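Local structure of putative oxidoreductase (Magnetospirillum magnetotacticum, 3C1A) at residues 166-169 and 170-174; 275-278 and 279-283. The protein is a putative oxidoreductase of the GFO/IDH/MocA family that probably binds a nicotinamide dinucleotide cofactor in its Rossmann-fold domain. All coordinates share one frame; numbering follows the deposited sequence.

Interaction 1: 166-169 and 170-174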
loop_
_atom_site.group_PDB
_atom_site.type_symbol
_atom_site.label_atom_id
_atom_site.label_comp_id
_atom_site.label_asym_id
_atom_site.label_seq_id
_atom_site.Cartn_x
_atom_site.Cartn_y
_atom_site.Cartn_z
ATOM N N VAL A 166 -15.588 -0.410 1.401
ATOM C CA VAL A 166 -14.645 0.367 0.581
ATOM C C VAL A 166 -14.577 -0.287 -0.799
ATOM O O VAL A 166 -14.292 -1.488 -0.910
ATOM C CB VAL A 166 -13.225 0.479 1.237
ATOM C CG1 VAL A 166 -12.256 1.239 0.361
ATOM C CG2 VAL A 166 -13.303 1.177 2.563
ATOM N N PRO A 167 -14.866 0.478 -1.869
ATOM C CA PRO A 167 -14.863 -0.122 -3.198
ATOM C C PRO A 167 -13.543 -0.735 -3.556
ATOM O O PRO A 167 -12.496 -0.112 -3.305
ATOM C CB PRO A 167 -15.138 1.080 -4.124
ATOM C CG PRO A 167 -15.798 2.030 -3.279
ATOM C CD PRO A 167 -15.181 1.911 -1.958
HETATM N N MSE A 168 -13.610 -1.950 -4.120
HETATM C CA MSE A 168 -12.444 -2.705 -4.616
HETATM C C MSE A 168 -11.469 -1.811 -5.404
HETATM O O MSE A 168 -10.275 -1.910 -5.221
HETATM C CB MSE A 168 -12.939 -3.862 -5.509
HETATM C CG MSE A 168 -11.864 -4.596 -6.209
HETATM SE SE MSE A 168 -12.515 -6.112 -7.163
HETATM C CE MSE A 168 -13.545 -5.092 -8.558
ATOM N N LEU A 169 -11.976 -0.929 -6.265
ATOM C CA LEU A 169 -11.108 -0.057 -7.099
ATOM C C LEU A 169 -10.130 0.695 -6.180
ATOM O O LEU A 169 -8.931 0.760 -6.441
ATOM C CB LEU A 169 -11.955 0.938 -7.925
ATOM C CG LEU A 169 -11.294 1.768 -9.042
ATOM C CD1 LEU A 169 -12.158 1.753 -10.342
ATOM C CD2 LEU A 169 -10.984 3.192 -8.598
ATOM N N TRP A 170 -10.646 1.226 -5.079
ATOM C CA TRP A 170 -9.840 2.033 -4.166
ATOM C C TRP A 170 -8.976 1.158 -3.316
ATOM O O TRP A 170 -7.773 1.371 -3.247
ATOM C CB TRP A 170 -10.721 2.890 -3.276
ATOM C CG TRP A 170 -11.243 4.062 -4.045
ATOM C CD1 TRP A 170 -12.292 4.075 -4.906
ATOM C CD2 TRP A 170 -10.669 5.365 -4.076
ATOM N NE1 TRP A 170 -12.438 5.324 -5.452
ATOM C CE2 TRP A 170 -11.450 6.141 -4.965
ATOM C CE3 TRP A 170 -9.582 5.957 -3.438
ATOM C CZ2 TRP A 170 -11.181 7.480 -5.212
ATOM C CZ3 TRP A 170 -9.309 7.286 -3.697
ATOM C CH2 TRP A 170 -10.107 8.031 -4.566
ATOM N N ASP A 171 -9.606 0.204 -2.660
ATOM C CA ASP A 171 -8.940 -0.660 -1.692
ATOM C C ASP A 171 -7.846 -1.505 -2.357
ATOM O O ASP A 171 -6.679 -1.376 -2.012
ATOM C CB ASP A 171 -10.008 -1.498 -0.986
ATOM C CG ASP A 171 -9.475 -2.391 0.113
ATOM O OD1 ASP A 171 -8.316 -2.253 0.576
ATOM O OD2 ASP A 171 -10.266 -3.262 0.532
ATOM N N TRP A 172 -8.207 -2.350 -3.318
ATOM C CA TRP A 172 -7.201 -3.139 -4.032
ATOM C C TRP A 172 -6.437 -2.289 -5.021
ATOM O O TRP A 172 -5.269 -2.468 -5.195
ATOM C CB TRP A 172 -7.838 -4.307 -4.791
ATOM C CG TRP A 172 -8.621 -5.283 -3.959
ATOM C CD1 TRP A 172 -9.095 -5.112 -2.676
ATOM C CD2 TRP A 172 -9.073 -6.583 -4.375
ATOM N NE1 TRP A 172 -9.786 -6.241 -2.274
ATOM C CE2 TRP A 172 -9.791 -7.150 -3.296
ATOM C CE3 TRP A 172 -8.916 -7.330 -5.538
ATOM C CZ2 TRP A 172 -10.350 -8.421 -3.363
ATOM C CZ3 TRP A 172 -9.486 -8.575 -5.601
ATOM C CH2 TRP A 172 -10.211 -9.099 -4.536
ATOM N N GLY A 173 -7.105 -1.344 -5.680
ATOM C CA GLY A 173 -6.441 -0.532 -6.708
ATOM C C GLY A 173 -5.283 0.323 -6.211
ATOM O O GLY A 173 -4.269 0.449 -6.897
ATOM N N ALA A 174 -5.407 0.893 -5.011
ATOM C CA ALA A 174 -4.335 1.702 -4.444
ATOM C C ALA A 174 -3.062 0.839 -4.316
ATOM O O ALA A 174 -1.944 1.299 -4.508
ATOM C CB ALA A 174 -4.765 2.324 -3.060
HETATM O O HOH W 1 -12.711 -3.487 -0.605
#
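A Met-aromatic contact in the first turn of helix 168-184 joins Met168, a selenomethionine, to Trp172, four residues on. The selenium stands 4.3 Å from the centroid of the six-membered ring of Trp172, 19° off its normal, while Met168 CG lies over the five-membered ring, 3.9 Å from Trp172 CD2. With CG anti to the backbone N (chi1 173°) and the chain extended again at chi2, the selenium is carried out over the indole; the bend at the last torsion moves only the terminal methyl. Replacing Trp172 by an alanine would probably leave the Met168 selenium and CG without their aromatic surface and open a gap beside them. Pro167, at the N-cap position, suits a helix start because no helical acceptor awaits the hydrogen its nitrogen lacks; its carbonyl takes a nearly straight bond from Asp171 N, 3.0 Å from Pro167 O. Met168 O is gripped twice, by Trp172 N at 2.8 Å and Gly173 N at 3.3 Å. A water donates to Val166 O and to Asp171 OD2, the latter at 2.7 Å, and the same carboxylate forms a salt bridge with Arg20. Val166 CG1 rests against Asp171 CB, 3.8 Å away. Leu169 and Trp170 turn to Leu311 on helix 301-314, whereas Met168 meets Val209 of strand 204-215 and Trp172 reaches Ala155 of strand 148-158, so this turn is packed between a helix and the mixed sheet.

Interaction 2: 275-278 and 279-283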
loop_
_atom_site.group_PDB
_atom_site.type_symbol
_atom_site.label_atom_id
_atom_site.label_comp_id
_atom_site.label_asym_id
_atom_site.label_seq_id
_atom_site.Cartn_x
_atom_site.Cartn_y
_atom_site.Cartn_z
ATOM N N THR A 275 15.373 -11.728 -1.029
ATOM C CA THR A 275 15.533 -12.041 0.381
ATOM C C THR A 275 14.177 -12.013 1.093
ATOM O O THR A 275 13.167 -11.581 0.528
ATOM C CB THR A 275 16.540 -11.096 1.015
ATOM O OG1 THR A 275 16.118 -9.745 0.825
ATOM C CG2 THR A 275 17.914 -11.310 0.353
ATOM N N ASP A 276 14.151 -12.511 2.324
ATOM C CA ASP A 276 12.890 -13.002 2.883
ATOM C C ASP A 276 12.207 -12.116 3.955
ATOM O O ASP A 276 11.223 -12.538 4.540
ATOM C CB ASP A 276 13.084 -14.447 3.349
ATOM C CG ASP A 276 13.322 -15.414 2.164
ATOM O OD1 ASP A 276 12.336 -15.746 1.460
ATOM O OD2 ASP A 276 14.481 -15.826 1.938
ATOM N N GLU A 277 12.703 -10.908 4.196
ATOM C CA GLU A 277 12.025 -10.040 5.141
ATOM C C GLU A 277 10.601 -9.825 4.668
ATOM O O GLU A 277 10.354 -9.608 3.480
ATOM C CB GLU A 277 12.742 -8.703 5.336
ATOM C CG GLU A 277 12.061 -7.815 6.382
ATOM C CD GLU A 277 12.820 -6.544 6.697
ATOM O OE1 GLU A 277 13.585 -6.073 5.852
ATOM O OE2 GLU A 277 12.667 -6.011 7.810
HETATM N N MSE A 278 9.648 -9.913 5.592
HETATM C CA MSE A 278 8.263 -9.654 5.247
HETATM C C MSE A 278 8.004 -8.188 4.922
HETATM O O MSE A 278 8.515 -7.294 5.579
HETATM C CB MSE A 278 7.323 -10.144 6.323
HETATM C CG MSE A 278 6.835 -11.528 5.979
HETATM SE SE MSE A 278 5.296 -11.788 6.996
HETATM C CE MSE A 278 6.082 -11.963 8.482
ATOM N N PRO A 279 7.249 -7.926 3.850
ATOM C CA PRO A 279 7.030 -6.522 3.521
ATOM C C PRO A 279 6.555 -5.650 4.680
ATOM O O PRO A 279 7.099 -4.562 4.869
ATOM C CB PRO A 279 5.984 -6.579 2.401
ATOM C CG PRO A 279 6.224 -7.915 1.753
ATOM C CD PRO A 279 6.631 -8.832 2.870
ATOM N N LEU A 280 5.547 -6.088 5.438
ATOM C CA LEU A 280 5.034 -5.248 6.527
ATOM C C LEU A 280 6.074 -5.051 7.619
ATOM O O LEU A 280 6.137 -3.996 8.245
ATOM C CB LEU A 280 3.738 -5.805 7.103
ATOM C CG LEU A 280 3.062 -5.031 8.225
ATOM C CD1 LEU A 280 2.701 -3.656 7.739
ATOM C CD2 LEU A 280 1.822 -5.796 8.706
ATOM N N THR A 281 6.865 -6.076 7.886
ATOM C CA THR A 281 7.942 -5.930 8.833
ATOM C C THR A 281 8.905 -4.851 8.346
ATOM O O THR A 281 9.283 -3.967 9.119
ATOM C CB THR A 281 8.654 -7.260 9.091
ATOM O OG1 THR A 281 7.716 -8.212 9.623
ATOM C CG2 THR A 281 9.803 -7.058 10.043
ATOM N N ARG A 282 9.241 -4.877 7.053
ATOM C CA ARG A 282 10.085 -3.857 6.447
ATOM C C ARG A 282 9.532 -2.469 6.538
ATOM O O ARG A 282 10.263 -1.554 6.876
ATOM C CB ARG A 282 10.328 -4.180 4.984
ATOM C CG ARG A 282 11.414 -3.337 4.320
ATOM C CD ARG A 282 11.942 -4.075 3.109
ATOM N NE ARG A 282 12.862 -3.237 2.368
ATOM C CZ ARG A 282 14.182 -3.324 2.451
ATOM N NH1 ARG A 282 14.772 -4.216 3.243
ATOM N NH2 ARG A 282 14.923 -2.501 1.727
ATOM N N ALA A 283 8.239 -2.308 6.219
ATOM C CA ALA A 283 7.548 -1.011 6.314
ATOM C C ALA A 283 7.639 -0.361 7.697
ATOM O O ALA A 283 8.031 0.807 7.822
ATOM C CB ALA A 283 6.084 -1.179 5.914
#
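Glu277 reaches forward to Arg282 in a long salt bridge, Glu277 OE1 to Arg282 NH1 at 3.4 Å, whose hydrogen bond is weak. The carboxylate oxygen comes to the edge of the guanidinium, near its plane, yet the two flat groups stand 85° apart, so they cannot pair through two parallel bonds. Each charge has a stronger partner beyond this pair: Glu277 OE2 forms a salt bridge with Arg285 NE, and Arg282 NH2 does so with Glu136. A glutamate suits the spot because its negative charge probably offsets the approach of Arg282 NH1 and Arg285 NH2, two like charges that lie close together. The acid gets there by an extended chain, with CG anti to the backbone N (chi1 -177°), which also lays Glu277 OE2 3.8 Å from Thr281 CG2. These residues mark the start of helix 279-290, with Met278 at the N-cap position and Pro279 in the first turn, where amides have no preceding turn to bond and a proline forfeits nothing. Met278 O accepts from Arg282 N at 2.9 Å in an almost linear bond (N-H...O 168°). One residue later, Pro279 O receives Ala283 N, also at 2.9 Å. The selenomethionine side chain of Met278 contributes mainly its root: Met278 CB lies 3.8 Å from Pro279 CD. Pro279 packs in turn on Thr128 and Asn132, while Leu280 and Thr281 touch Thr28 of helix 25-31.

In the fold
Both contacts form at the start of a helix, but the helices are different and lie on opposite sides of the chain's centre; the centres of the two contacts are about 23 Å apart and their nearest atoms about 13 Å. Interaction 1 is partly buried, and apolar and aromatic groups dominate it, as befits a helix set against the mixed sheet in the GFO/IDH/MocA C-terminal domain. Interaction 2 is a surface contact on a helix later in the chain that packs against elements of the Rossmann half, and charged side chains carry it. The charges differ too: in 166-174 a single aspartate pairs with an arginine far away in the sequence, Arg20, whereas 275-283 shares in a small network of acids and arginines.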